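Putative metal-dependent phosphoesterase (Bifidobacterium adolescentis, PDB 3O0F) is a metal-dependent phosphoesterase of the PHP family that binds AMP at a site holding two iron(III) ions and a zinc ion. Local coordinates at residues 76-81 with 186-191; 85-90 with 197-202; 214-219 with 242-247; 51-56 with 101-106; 70-75 with 89-94. All blocks are in the same frame, centred on the assembly; numbering follows the deposited sequence. Where two conformers were deposited one is given.

Contact 1: 76-81 with 186-191; sequences ITAVDE and HEVIAA
His186, in the first turn of helix 185-194, meets Asp80 at the end of strand 70-80 without a direct bond. In the conformer described, one of two modelled, the imidazole crosses the carboxylate at about a right angle, their planes 75° apart, and its CE1 stays 4.1 Å from Asp80 OD2. A water closes the gap: it donates to Asp80 OD1 and lies 2.7 Å from His186 NE2. Both residues are tied down by others, His186 ND1 by Asp225 and Asp80 OD2 by the hydroxyl of Thr185. Helix 185-194 here lies across one side of the mixed PHP sheet, the two local axes 8.7 Å apart at their closest and inclined at 135°. Two residues on, the contact becomes apolar: Val188 points toward the strand and works with both methyls. With its CG1 anti to the backbone N (chi1 166°), CG2 is left to drop between Ile76 CG2, at 3.7 Å, and Ala78 CB, at 3.9 Å. CG1 meets Ile76 CD1, also at 3.7 Å, and the valine and isoleucine approach tip to tip. The same valine continues onto Met87 of the next strand. Thr77, between the two apolar strand residues, turns from the helix, and its hydroxyl binds Asp51 and the AMP-binding Arg110.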
# COMPACT_ATOMS: atom_id res chain seq x y z
N ILE A 76 1.73 -5.08 0.13
CA ILE A 76 1.36 -6.43 -0.23
C ILE A 76 0.02 -6.75 0.40
O ILE A 76 -0.16 -6.64 1.63
CB ILE A 76 2.41 -7.46 0.25
CG1 ILE A 76 3.80 -7.07 -0.27
CG2 ILE A 76 2.02 -8.90 -0.21
CD1 ILE A 76 4.93 -7.94 0.24
N THR A 77 -0.90 -7.21 -0.45
CA THR A 77 -2.22 -7.64 -0.01
C THR A 77 -2.13 -9.01 0.68
O THR A 77 -1.56 -9.94 0.11
CB THR A 77 -3.17 -7.76 -1.27
OG1 THR A 77 -3.03 -6.61 -2.10
CG2 THR A 77 -4.66 -7.91 -0.89
N ALA A 78 -2.67 -9.14 1.87
CA ALA A 78 -2.55 -10.34 2.63
C ALA A 78 -3.79 -10.56 3.51
O ALA A 78 -4.66 -9.69 3.59
CB ALA A 78 -1.24 -10.34 3.47
N VAL A 79 -3.88 -11.74 4.11
CA VAL A 79 -4.97 -12.08 5.02
C VAL A 79 -4.46 -12.86 6.22
O VAL A 79 -3.55 -13.66 6.09
CB VAL A 79 -6.10 -12.90 4.31
CG1 VAL A 79 -5.52 -14.15 3.62
CG2 VAL A 79 -7.16 -13.31 5.31
N ASP A 80 -5.08 -12.63 7.38
CA ASP A 80 -4.78 -13.38 8.59
C ASP A 80 -6.06 -13.85 9.31
O ASP A 80 -6.80 -13.06 9.91
CB ASP A 80 -3.91 -12.52 9.51
CG ASP A 80 -3.21 -13.33 10.56
OD1 ASP A 80 -3.86 -14.26 11.09
OD2 ASP A 80 -2.04 -13.01 10.90
N GLU A 81 -6.32 -15.16 9.27
CA GLU A 81 -7.63 -15.68 9.69
C GLU A 81 -8.66 -14.90 8.90
O GLU A 81 -8.57 -14.89 7.69
CB GLU A 81 -7.79 -15.63 11.21
CG GLU A 81 -6.74 -16.55 11.94
CD GLU A 81 -6.43 -16.14 13.40
OE1 GLU A 81 -7.21 -15.34 14.00
OE2 GLU A 81 -5.39 -16.60 13.94
N HIS A 186 1.75 -14.90 7.19
CA HIS A 186 2.94 -15.72 7.48
C HIS A 186 3.75 -16.00 6.21
O HIS A 186 4.99 -16.00 6.25
CB HIS A 186 2.54 -17.04 8.14
CG HIS A 186 1.52 -16.88 9.22
ND1 HIS A 186 1.71 -16.05 10.31
CD2 HIS A 186 0.29 -17.44 9.37
CE1 HIS A 186 0.64 -16.10 11.08
NE2 HIS A 186 -0.24 -16.93 10.54
N GLU A 187 3.06 -16.22 5.10
CA GLU A 187 3.73 -16.42 3.83
C GLU A 187 4.36 -15.14 3.35
O GLU A 187 5.51 -15.16 2.90
CB GLU A 187 2.80 -16.93 2.72
CG GLU A 187 3.66 -17.15 1.46
CD GLU A 187 2.95 -17.63 0.22
OE1 GLU A 187 1.70 -17.63 0.18
OE2 GLU A 187 3.70 -18.02 -0.72
N VAL A 188 3.64 -14.03 3.41
CA VAL A 188 4.19 -12.72 3.00
C VAL A 188 5.44 -12.35 3.81
O VAL A 188 6.48 -11.98 3.24
CB VAL A 188 3.12 -11.63 3.08
CG1 VAL A 188 3.76 -10.19 2.98
CG2 VAL A 188 2.06 -11.86 1.94
N ILE A 189 5.38 -12.51 5.12
CA ILE A 189 6.55 -12.18 5.94
C ILE A 189 7.77 -13.05 5.60
O ILE A 189 8.89 -12.53 5.48
CB ILE A 189 6.26 -12.22 7.43
CG1 ILE A 189 5.29 -11.09 7.81
CG2 ILE A 189 7.56 -12.04 8.22
CD1 ILE A 189 4.68 -11.27 9.19
N ALA A 190 7.58 -14.36 5.45
CA ALA A 190 8.66 -15.23 5.05
C ALA A 190 9.25 -14.81 3.70
O ALA A 190 10.47 -14.88 3.54
CB ALA A 190 8.21 -16.70 5.00
N ALA A 191 8.40 -14.42 2.75
CA ALA A 191 8.85 -14.06 1.42
C ALA A 191 9.64 -12.75 1.47
O ALA A 191 10.67 -12.64 0.81
CB ALA A 191 7.68 -13.96 0.42
O HOH W 1 -2.76 -16.65 11.33

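Contact 2: 85-90 with 197-202; sequences VHMLAF and GVVVAA. With FE (Fe (III) ion), chain D.
Leu88 and Val200 face each other as an antiparallel hydrogen-bonded pair, Leu88 N to Val200 O and Val200 N to Leu88 O, both 2.8 Å. Phe90 and Val198 form the next such pair: Phe90 N reaches Val198 O at 2.8 Å, and Val198 N returns the bond to Phe90 O. At the other end the ladder opens. Ala202 N still donates to His86 O, at 2.9 Å, but a water takes over the second link, accepting from His86 N and donating to Ala202 O at 2.7 Å. The backbone groups facing outward are used as well: Met87 and Ala89 bond to Ile76 and Thr74 of strand 70-80, Val199 N to the carboxylate of Asp228, and Ala201 to strand 229-233. On one face the bent selenomethionine chain of Met87 curls back over the neighbouring strand, its CE 3.5 Å from Val199 CG2 and 3.9 Å from Ala201 CB. The other face holds Leu88, whose CG rests on Ala202 CB at 4.0 Å. Beside this methyl His86 leads its ring away from strand 198-201, and ND1 binds an iron(III) ion at 2.4 Å, joined there by Glu75, His203 and a water. Metal ligands carried on adjacent strands of the sheet and just beyond them are consistent with the barrel-like PHP fold and its multinuclear metal site.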
# COMPACT_ATOMS: atom_id res chain seq x y z
N VAL A 85 -5.17 -7.75 5.79
CA VAL A 85 -3.95 -7.12 6.31
C VAL A 85 -3.14 -6.64 5.11
O VAL A 85 -2.91 -7.40 4.16
CB VAL A 85 -3.07 -8.12 7.11
CG1 VAL A 85 -1.82 -7.42 7.66
CG2 VAL A 85 -3.84 -8.80 8.25
N HIS A 86 -2.70 -5.40 5.15
CA HIS A 86 -1.78 -4.87 4.18
C HIS A 86 -0.39 -4.76 4.83
O HIS A 86 -0.26 -4.27 5.96
CB HIS A 86 -2.30 -3.52 3.69
CG HIS A 86 -3.49 -3.63 2.77
ND1 HIS A 86 -3.95 -2.59 2.00
CD2 HIS A 86 -4.28 -4.69 2.47
CE1 HIS A 86 -4.98 -2.99 1.28
NE2 HIS A 86 -5.21 -4.26 1.55
N MSE A 87 0.61 -5.27 4.12
CA MSE A 87 1.99 -5.32 4.59
C MSE A 87 2.82 -4.43 3.70
O MSE A 87 2.84 -4.62 2.49
CB MSE A 87 2.54 -6.72 4.45
CG MSE A 87 1.64 -7.79 5.09
SE MSE A 87 2.03 -8.14 6.95
CE MSE A 87 3.18 -6.68 7.48
N LEU A 88 3.58 -3.52 4.29
CA LEU A 88 4.52 -2.69 3.56
C LEU A 88 5.88 -3.43 3.59
O LEU A 88 6.32 -3.85 4.67
CB LEU A 88 4.63 -1.33 4.25
CG LEU A 88 3.42 -0.40 4.21
CD1 LEU A 88 3.64 0.75 5.17
CD2 LEU A 88 3.11 0.14 2.82
N ALA A 89 6.49 -3.57 2.42
CA ALA A 89 7.74 -4.30 2.22
C ALA A 89 8.72 -3.36 1.58
O ALA A 89 8.43 -2.80 0.53
CB ALA A 89 7.54 -5.49 1.31
N PHE A 90 9.84 -3.13 2.24
CA PHE A 90 10.81 -2.18 1.71
C PHE A 90 12.18 -2.84 1.48
O PHE A 90 12.59 -3.73 2.25
CB PHE A 90 11.03 -1.03 2.69
CG PHE A 90 9.79 -0.22 2.95
CD1 PHE A 90 9.34 0.70 1.99
CD2 PHE A 90 9.09 -0.38 4.12
CE1 PHE A 90 8.16 1.43 2.22
CE2 PHE A 90 7.95 0.38 4.38
CZ PHE A 90 7.49 1.27 3.42
N GLY A 197 14.26 -8.17 2.62
CA GLY A 197 13.57 -6.91 2.89
C GLY A 197 13.15 -6.67 4.33
O GLY A 197 13.37 -7.47 5.24
N VAL A 198 12.41 -5.57 4.49
CA VAL A 198 11.93 -5.10 5.77
C VAL A 198 10.43 -5.06 5.62
O VAL A 198 9.88 -4.49 4.66
CB VAL A 198 12.53 -3.70 6.11
CG1 VAL A 198 11.97 -3.11 7.46
CG2 VAL A 198 14.05 -3.80 6.13
N VAL A 199 9.75 -5.63 6.59
CA VAL A 199 8.29 -5.77 6.52
C VAL A 199 7.59 -5.08 7.71
O VAL A 199 7.95 -5.25 8.88
CB VAL A 199 7.86 -7.28 6.33
CG1 VAL A 199 8.34 -8.14 7.45
CG2 VAL A 199 6.34 -7.37 6.17
N VAL A 200 6.56 -4.30 7.38
CA VAL A 200 5.85 -3.46 8.37
C VAL A 200 4.34 -3.70 8.20
O VAL A 200 3.88 -3.72 7.08
CB VAL A 200 6.20 -1.96 8.12
CG1 VAL A 200 5.30 -1.00 8.97
CG2 VAL A 200 7.72 -1.70 8.33
N ALA A 201 3.58 -3.91 9.28
CA ALA A 201 2.12 -4.04 9.19
C ALA A 201 1.52 -2.61 8.98
O ALA A 201 1.78 -1.70 9.77
CB ALA A 201 1.55 -4.72 10.49
N ALA A 202 0.80 -2.43 7.88
CA ALA A 202 0.19 -1.14 7.49
C ALA A 202 -1.15 -0.89 8.23
O ALA A 202 -1.91 -1.82 8.46
CB ALA A 202 -0.06 -1.09 5.97
FE FE D . -3.54 -0.30 2.70
O HOH W 2 -3.37 -3.90 7.66
O HOH W 3 -2.76 1.55 2.72

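Contact 3: 214-219 with 242-247; sequences LSDEQL and RERLLT
Arg244 extends fully from CG to NE and meets Asp216 side-on, with NE and NH2 both donating to the single oxygen OD1. The bonds to Asp216 OD1, 3.0 Å from Arg244 NE and 2.9 Å from Arg244 NH2, lie in the guanidinium plane, which is only 4° from that of the carboxylate. Arg244 NH2 has a second acceptor, Leu214 O at 3.0 Å, which stands 30° out of that plane, while NH1 is held by Gln241 of its own helix. The tight part of the contact is thus polar and sits at the start of helix 216-225. That start is a capping box: Ser215 OG accepts from Gln218 N, and Ser215 N donates to Gln218 OE1 at 2.9 Å. Helices 216-225 and 239-252 flank strand 229-233 in the chain and pack next to each other on the outside of the PHP fold. With an alanine in place of Arg244, the Asp216 carboxylate would probably lose its counter-charge and Leu214 O its protein donor from this helix. Apolar packing is thinner and lies deeper, where Leu219 CD1 touches Leu245 CD2 at 4.1 Å, the two chains crossing at about a right angle. The looser part is bridged by two waters. One donates to Leu214 O and accepts from Arg244 NH1 at 2.8 Å; another donates to Asp216 OD2 at 2.7 Å and takes a weak bond from Arg244 NE.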
# COMPACT_ATOMS: atom_id res chain seq x y z
N LEU A 214 -6.62 -6.93 13.79
CA LEU A 214 -5.67 -7.92 14.28
C LEU A 214 -5.59 -7.84 15.78
O LEU A 214 -5.53 -6.74 16.37
CB LEU A 214 -4.26 -7.65 13.71
CG LEU A 214 -4.08 -7.95 12.23
CD1 LEU A 214 -2.70 -7.42 11.78
CD2 LEU A 214 -4.24 -9.44 11.93
N SER A 215 -5.57 -9.01 16.40
CA SER A 215 -5.39 -9.09 17.82
C SER A 215 -3.90 -9.06 18.19
O SER A 215 -3.03 -9.26 17.35
CB SER A 215 -6.00 -10.35 18.33
OG SER A 215 -5.24 -11.44 17.88
N ASP A 216 -3.62 -8.86 19.47
CA ASP A 216 -2.24 -8.95 19.98
C ASP A 216 -1.59 -10.29 19.68
O ASP A 216 -0.39 -10.34 19.38
CB ASP A 216 -2.19 -8.76 21.51
CG ASP A 216 -2.62 -7.33 21.96
OD1 ASP A 216 -2.97 -6.50 21.10
OD2 ASP A 216 -2.58 -7.04 23.18
N GLU A 217 -2.35 -11.37 19.82
CA GLU A 217 -1.86 -12.73 19.51
C GLU A 217 -1.46 -12.87 18.04
O GLU A 217 -0.42 -13.43 17.75
CB GLU A 217 -2.88 -13.84 19.93
CG GLU A 217 -2.99 -13.98 21.47
CD GLU A 217 -3.50 -15.34 22.06
OE1 GLU A 217 -4.74 -15.63 22.08
OE2 GLU A 217 -2.65 -16.09 22.59
N GLN A 218 -2.26 -12.35 17.12
CA GLN A 218 -1.91 -12.39 15.69
C GLN A 218 -0.68 -11.54 15.42
O GLN A 218 0.16 -11.91 14.59
CB GLN A 218 -3.07 -11.94 14.79
CG GLN A 218 -4.34 -12.83 14.87
CD GLN A 218 -5.49 -12.22 14.11
OE1 GLN A 218 -6.10 -11.24 14.57
NE2 GLN A 218 -5.83 -12.81 12.93
N LEU A 219 -0.57 -10.40 16.10
CA LEU A 219 0.62 -9.58 15.95
C LEU A 219 1.83 -10.30 16.50
O LEU A 219 2.89 -10.23 15.89
CB LEU A 219 0.46 -8.18 16.59
CG LEU A 219 -0.45 -7.23 15.79
CD1 LEU A 219 -0.73 -5.93 16.54
CD2 LEU A 219 0.14 -6.94 14.40
N ARG A 242 -3.17 3.86 18.29
CA ARG A 242 -1.79 4.34 18.27
C ARG A 242 -1.11 4.00 19.57
O ARG A 242 -0.02 3.43 19.55
CB ARG A 242 -1.72 5.84 17.94
CG ARG A 242 -2.31 6.19 16.58
CD ARG A 242 -2.10 7.69 16.28
NE ARG A 242 -2.65 8.07 14.97
CZ ARG A 242 -2.33 9.18 14.32
NH1 ARG A 242 -1.47 10.04 14.85
NH2 ARG A 242 -2.86 9.42 13.14
N GLU A 243 -1.75 4.25 20.71
CA GLU A 243 -1.10 3.88 22.01
C GLU A 243 -0.89 2.38 22.16
O GLU A 243 0.15 1.92 22.61
CB GLU A 243 -1.89 4.38 23.21
CG GLU A 243 -1.74 5.90 23.48
CD GLU A 243 -2.88 6.46 24.33
OE1 GLU A 243 -3.58 5.65 25.00
OE2 GLU A 243 -3.10 7.71 24.32
N ARG A 244 -1.87 1.61 21.74
CA ARG A 244 -1.76 0.15 21.78
C ARG A 244 -0.58 -0.33 20.89
O ARG A 244 0.26 -1.14 21.31
CB ARG A 244 -3.11 -0.47 21.37
CG ARG A 244 -3.04 -1.90 20.91
CD ARG A 244 -4.41 -2.55 20.78
NE ARG A 244 -4.19 -3.89 20.25
CZ ARG A 244 -4.28 -4.24 18.97
NH1 ARG A 244 -4.73 -3.40 18.05
NH2 ARG A 244 -3.96 -5.49 18.61
N LEU A 245 -0.48 0.18 19.69
CA LEU A 245 0.56 -0.29 18.77
C LEU A 245 1.97 0.17 19.21
O LEU A 245 2.94 -0.55 19.04
CB LEU A 245 0.24 0.19 17.33
CG LEU A 245 -1.03 -0.34 16.63
CD1 LEU A 245 -1.29 0.47 15.33
CD2 LEU A 245 -0.96 -1.87 16.27
N LEU A 246 2.07 1.39 19.77
CA LEU A 246 3.34 1.91 20.28
C LEU A 246 3.84 1.04 21.44
O LEU A 246 5.04 0.82 21.58
CB LEU A 246 3.18 3.36 20.77
CG LEU A 246 3.05 4.44 19.70
CD1 LEU A 246 2.64 5.75 20.36
CD2 LEU A 246 4.33 4.56 18.83
N THR A 247 2.92 0.56 22.27
CA THR A 247 3.26 -0.28 23.36
C THR A 247 3.78 -1.61 22.89
O THR A 247 4.78 -2.10 23.43
CB THR A 247 2.05 -0.47 24.32
OG1 THR A 247 1.69 0.82 24.82
CG2 THR A 247 2.39 -1.41 25.48
O HOH W 4 -4.38 -4.25 15.36
O HOH W 5 -3.42 -4.48 23.20

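Contact 4: 51-56 with 101-106; sequences DTTAGW and SMFANT
Phe103 lays one ring face against the backbone that joins Asp51 to Thr52, with Asp51 C 3.9 Å above the plane and Thr52 N 4.2 Å above it, both offset toward the rim. Thr53 CG2 reaches the same ring obliquely, 4.4 Å from Phe103 CE2, and also sits over the centre of the Trp56 indole, 3.6 Å above its plane. One methyl therefore separates two aromatic groups, and Tyr92 touches both. At the base of the ring Phe103 CB is 3.5 Å from Asp51 O, an oxygen bonded to Arg107 of the same helix. One turn on, Thr106 has OG1 beside the backbone N (chi1 -63°) and CG2 anti to it, which brings the methyl over a face of the Asp51 carboxylate, 3.6 Å from Asp51 OD2. Its hydroxyl binds a water at 2.7 Å, and that water donates to Asp51 OD1. Behind the aspartate the loop is folded by an ST turn at Thr52 and a type I turn from Thr53 to Trp56. With helix 97-124 packed on its backbone and carboxylate, and OD2 salt-bridged to the AMP-binding Arg110 and hydrogen-bonded to Thr77, Asp51 is probably a second-shell residue that positions the arginine.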
# COMPACT_ATOMS: atom_id res chain seq x y z
N ASP A 51 1.17 -4.77 -4.60
CA ASP A 51 1.55 -6.06 -5.24
C ASP A 51 2.44 -5.96 -6.50
O ASP A 51 2.24 -6.67 -7.47
CB ASP A 51 0.27 -6.85 -5.51
CG ASP A 51 -0.60 -6.97 -4.28
OD1 ASP A 51 -0.08 -7.50 -3.27
OD2 ASP A 51 -1.78 -6.54 -4.29
N THR A 52 3.40 -5.03 -6.48
CA THR A 52 4.23 -4.74 -7.64
C THR A 52 5.49 -3.96 -7.29
O THR A 52 5.55 -3.22 -6.28
CB THR A 52 3.43 -3.92 -8.70
OG1 THR A 52 4.16 -3.88 -9.95
CG2 THR A 52 3.15 -2.46 -8.20
N THR A 53 6.49 -4.09 -8.17
CA THR A 53 7.66 -3.19 -8.21
C THR A 53 7.73 -2.45 -9.54
O THR A 53 8.79 -1.92 -9.91
CB THR A 53 8.97 -4.01 -8.06
OG1 THR A 53 9.05 -4.96 -9.14
CG2 THR A 53 8.95 -4.74 -6.74
N ALA A 54 6.62 -2.37 -10.27
CA ALA A 54 6.68 -1.88 -11.68
C ALA A 54 7.11 -0.41 -11.80
O ALA A 54 7.72 -0.02 -12.81
CB ALA A 54 5.31 -2.14 -12.40
N GLY A 55 6.83 0.41 -10.79
CA GLY A 55 7.28 1.79 -10.78
C GLY A 55 8.64 2.07 -10.17
O GLY A 55 9.05 3.22 -10.05
N TRP A 56 9.36 1.04 -9.75
CA TRP A 56 10.68 1.23 -9.13
C TRP A 56 11.72 1.93 -10.00
O TRP A 56 12.35 2.87 -9.57
CB TRP A 56 11.22 -0.13 -8.64
CG TRP A 56 10.62 -0.61 -7.36
CD1 TRP A 56 9.39 -0.29 -6.83
CD2 TRP A 56 11.21 -1.54 -6.46
NE1 TRP A 56 9.23 -0.88 -5.63
CE2 TRP A 56 10.33 -1.68 -5.38
CE3 TRP A 56 12.42 -2.24 -6.44
CZ2 TRP A 56 10.60 -2.53 -4.31
CZ3 TRP A 56 12.71 -3.04 -5.36
CH2 TRP A 56 11.81 -3.19 -4.31
N SER A 101 6.81 -14.33 -7.98
CA SER A 101 5.72 -15.18 -8.38
C SER A 101 4.50 -14.95 -7.47
O SER A 101 3.38 -15.03 -7.92
CB SER A 101 6.17 -16.62 -8.41
OG SER A 101 6.09 -17.16 -7.13
N MSE A 102 4.72 -14.67 -6.19
CA MSE A 102 3.59 -14.33 -5.32
C MSE A 102 2.86 -13.06 -5.80
O MSE A 102 1.62 -13.00 -5.79
CB MSE A 102 4.10 -14.07 -3.93
CG MSE A 102 2.99 -13.70 -2.98
SE MSE A 102 3.70 -13.60 -1.17
CE MSE A 102 4.28 -11.80 -1.20
N PHE A 103 3.61 -12.04 -6.18
CA PHE A 103 2.98 -10.85 -6.81
C PHE A 103 2.25 -11.15 -8.11
O PHE A 103 1.17 -10.61 -8.34
CB PHE A 103 3.95 -9.72 -7.08
CG PHE A 103 4.62 -9.15 -5.85
CD1 PHE A 103 4.09 -9.31 -4.59
CD2 PHE A 103 5.77 -8.40 -5.99
CE1 PHE A 103 4.72 -8.77 -3.49
CE2 PHE A 103 6.40 -7.86 -4.91
CZ PHE A 103 5.87 -8.03 -3.65
N ALA A 104 2.84 -11.97 -8.97
CA ALA A 104 2.23 -12.29 -10.26
C ALA A 104 0.91 -13.00 -9.99
O ALA A 104 -0.10 -12.70 -10.64
CB ALA A 104 3.15 -13.18 -11.16
N ASN A 105 0.90 -13.90 -9.02
CA ASN A 105 -0.31 -14.61 -8.66
C ASN A 105 -1.35 -13.66 -8.11
O ASN A 105 -2.53 -13.79 -8.42
CB ASN A 105 -0.06 -15.70 -7.62
CG ASN A 105 0.84 -16.82 -8.12
OD1 ASN A 105 1.03 -16.98 -9.31
ND2 ASN A 105 1.41 -17.59 -7.20
N THR A 106 -0.94 -12.72 -7.27
CA THR A 106 -1.94 -11.79 -6.69
C THR A 106 -2.49 -10.87 -7.76
O THR A 106 -3.68 -10.58 -7.77
CB THR A 106 -1.38 -10.94 -5.56
OG1 THR A 106 -1.00 -11.80 -4.48
CG2 THR A 106 -2.45 -9.94 -5.07
O HOH W 6 -0.24 -10.23 -2.42

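Contact 5: 70-75 with 89-94; sequences LLLGTE and AFQYDP. With FE (Fe (III) ion), chain D; FE (Fe (III) ion), chain E.
Gln91 adopts a left-handed backbone conformation, and its side chain, with CG beside the backbone N (chi1 -62°) and a bend at chi2 (-68°), folds back to the neighbouring strand so that OE1 meets Leu72 N. That bond is 2.8 Å long, nearly straight and in the amide plane; Gln91 N reaches Leu72 O, also at 2.8 Å, so one residue satisfies both backbone groups of Leu72. Gln91 CG lies 3.9 Å from Leu71 CD1, and a water links OE1 to Leu70 O. Replacing Gln91 by an alanine would probably leave the Leu72 amide without its acceptor and Leu71 CD1 without the CG it rests on. Tyr92, its CG between the backbone N and the carbonyl carbon (chi1 60°), donates from OH to Thr74 OG1 at 2.6 Å, the acceptor lying in the ring plane. Thr74 OG1 is also hydrogen-bonded to Thr52 O, and Thr74 pairs with Ala89 through two backbone bonds. Between these, Gly73 faces Phe90, with Gly73 CA 3.7 Å from CD1 of the ring. Leu71 CD2 stands 4.0 Å over a face of the same ring. Beyond the paired residues Glu75 turns away and bridges two irons, OE2 at 2.1 Å from the one that His86 binds and OE1 at 2.2 Å from a second, held also by His18, His20 and Asp261. The hairpin of strands 70-80 and 83-90 is flanked by strand 44-47, while helix 56-66 packs on Leu70 and Leu72, and Phe103 of helix 97-124 on Thr74 and Tyr92.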
# COMPACT_ATOMS: atom_id res chain seq x y z
N LEU A 70 15.09 8.14 -1.80
CA LEU A 70 13.95 7.28 -2.09
C LEU A 70 14.07 5.93 -1.41
O LEU A 70 15.12 5.30 -1.47
CB LEU A 70 13.93 7.06 -3.58
CG LEU A 70 12.88 6.12 -4.14
CD1 LEU A 70 11.53 6.82 -4.01
CD2 LEU A 70 13.19 5.79 -5.57
N LEU A 71 12.98 5.44 -0.82
CA LEU A 71 12.88 4.04 -0.38
C LEU A 71 12.04 3.27 -1.39
O LEU A 71 11.00 3.77 -1.88
CB LEU A 71 12.28 4.01 1.05
CG LEU A 71 12.64 3.12 2.21
CD1 LEU A 71 14.12 3.20 2.53
CD2 LEU A 71 11.76 3.52 3.45
N LEU A 72 12.50 2.08 -1.76
CA LEU A 72 11.79 1.25 -2.70
C LEU A 72 10.89 0.27 -1.94
O LEU A 72 11.38 -0.50 -1.11
CB LEU A 72 12.73 0.51 -3.66
CG LEU A 72 13.45 1.44 -4.67
CD1 LEU A 72 14.56 0.75 -5.46
CD2 LEU A 72 12.45 2.16 -5.61
N GLY A 73 9.59 0.32 -2.21
CA GLY A 73 8.65 -0.46 -1.43
C GLY A 73 7.46 -0.98 -2.20
O GLY A 73 7.26 -0.69 -3.38
N THR A 74 6.66 -1.78 -1.52
CA THR A 74 5.48 -2.42 -2.13
C THR A 74 4.47 -2.61 -1.02
O THR A 74 4.85 -2.97 0.10
CB THR A 74 5.81 -3.78 -2.70
OG1 THR A 74 6.72 -3.66 -3.79
CG2 THR A 74 4.52 -4.51 -3.19
N GLU A 75 3.18 -2.41 -1.28
CA GLU A 75 2.16 -2.74 -0.28
C GLU A 75 1.55 -4.08 -0.71
O GLU A 75 0.96 -4.22 -1.78
CB GLU A 75 1.08 -1.65 -0.17
CG GLU A 75 0.06 -2.03 0.85
CD GLU A 75 -0.89 -0.90 1.26
OE1 GLU A 75 -0.89 0.10 0.60
OE2 GLU A 75 -1.55 -1.01 2.31
N ALA A 89 6.49 -3.57 2.42
CA ALA A 89 7.74 -4.30 2.22
C ALA A 89 8.72 -3.36 1.58
O ALA A 89 8.43 -2.80 0.53
CB ALA A 89 7.54 -5.49 1.31
N PHE A 90 9.84 -3.13 2.24
CA PHE A 90 10.81 -2.18 1.71
C PHE A 90 12.18 -2.84 1.48
O PHE A 90 12.59 -3.73 2.25
CB PHE A 90 11.03 -1.03 2.69
CG PHE A 90 9.79 -0.22 2.95
CD1 PHE A 90 9.34 0.70 1.99
CD2 PHE A 90 9.09 -0.38 4.12
CE1 PHE A 90 8.16 1.43 2.22
CE2 PHE A 90 7.95 0.38 4.38
CZ PHE A 90 7.49 1.27 3.42
N GLN A 91 12.87 -2.33 0.48
CA GLN A 91 14.29 -2.63 0.26
C GLN A 91 14.60 -4.11 0.19
O GLN A 91 15.49 -4.61 0.89
CB GLN A 91 15.16 -1.91 1.32
CG GLN A 91 15.01 -0.35 1.25
CD GLN A 91 15.60 0.25 -0.02
OE1 GLN A 91 14.90 0.91 -0.79
NE2 GLN A 91 16.91 0.05 -0.23
N TYR A 92 13.85 -4.81 -0.64
CA TYR A 92 14.07 -6.25 -0.88
C TYR A 92 14.55 -6.45 -2.30
O TYR A 92 14.40 -5.57 -3.15
CB TYR A 92 12.80 -7.04 -0.60
CG TYR A 92 11.65 -6.66 -1.45
CD1 TYR A 92 11.44 -7.27 -2.67
CD2 TYR A 92 10.75 -5.69 -1.03
CE1 TYR A 92 10.37 -6.93 -3.45
CE2 TYR A 92 9.68 -5.32 -1.81
CZ TYR A 92 9.48 -5.95 -3.01
OH TYR A 92 8.41 -5.58 -3.78
N ASP A 93 15.11 -7.62 -2.58
CA ASP A 93 15.56 -7.95 -3.95
C ASP A 93 14.39 -8.13 -4.91
O ASP A 93 13.64 -9.09 -4.81
CB ASP A 93 16.44 -9.19 -3.92
CG ASP A 93 16.80 -9.70 -5.30
OD1 ASP A 93 16.53 -9.02 -6.34
OD2 ASP A 93 17.32 -10.85 -5.32
N PRO A 94 14.21 -7.20 -5.86
CA PRO A 94 13.02 -7.30 -6.73
C PRO A 94 13.01 -8.51 -7.67
O PRO A 94 11.96 -8.92 -8.13
CB PRO A 94 13.04 -5.99 -7.51
CG PRO A 94 14.47 -5.62 -7.59
CD PRO A 94 15.07 -6.06 -6.25
FE FE D . -3.54 -0.30 2.70
FE FE E . -1.66 2.07 1.03
O HOH W 7 15.89 2.82 -2.51
O HOH W 3 -2.76 1.55 2.72

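Contacts 2 and 5 are the core of the sheet: they share strand 83-90, are built mostly on backbone hydrogen bonds, and hand His86 and Glu75 to the same iron ion. Contact 1 uses the other end of strand 70-80 and replaces that bonding with methyl packing under a helix, with a water-bridged polar end. Contact 4, also buried, packs an aromatic ring on a loop; it meets contact 5 through the Thr52 to Thr74 bond and contact 1 through Asp51 and Thr77, near bound AMP. Contact 3 is more peripheral and relies on a salt bridge and waters; a weak Gln218-Asp80 bond and Leu214 connect it to contact 1, and Leu214 also to Val85 of contact 2.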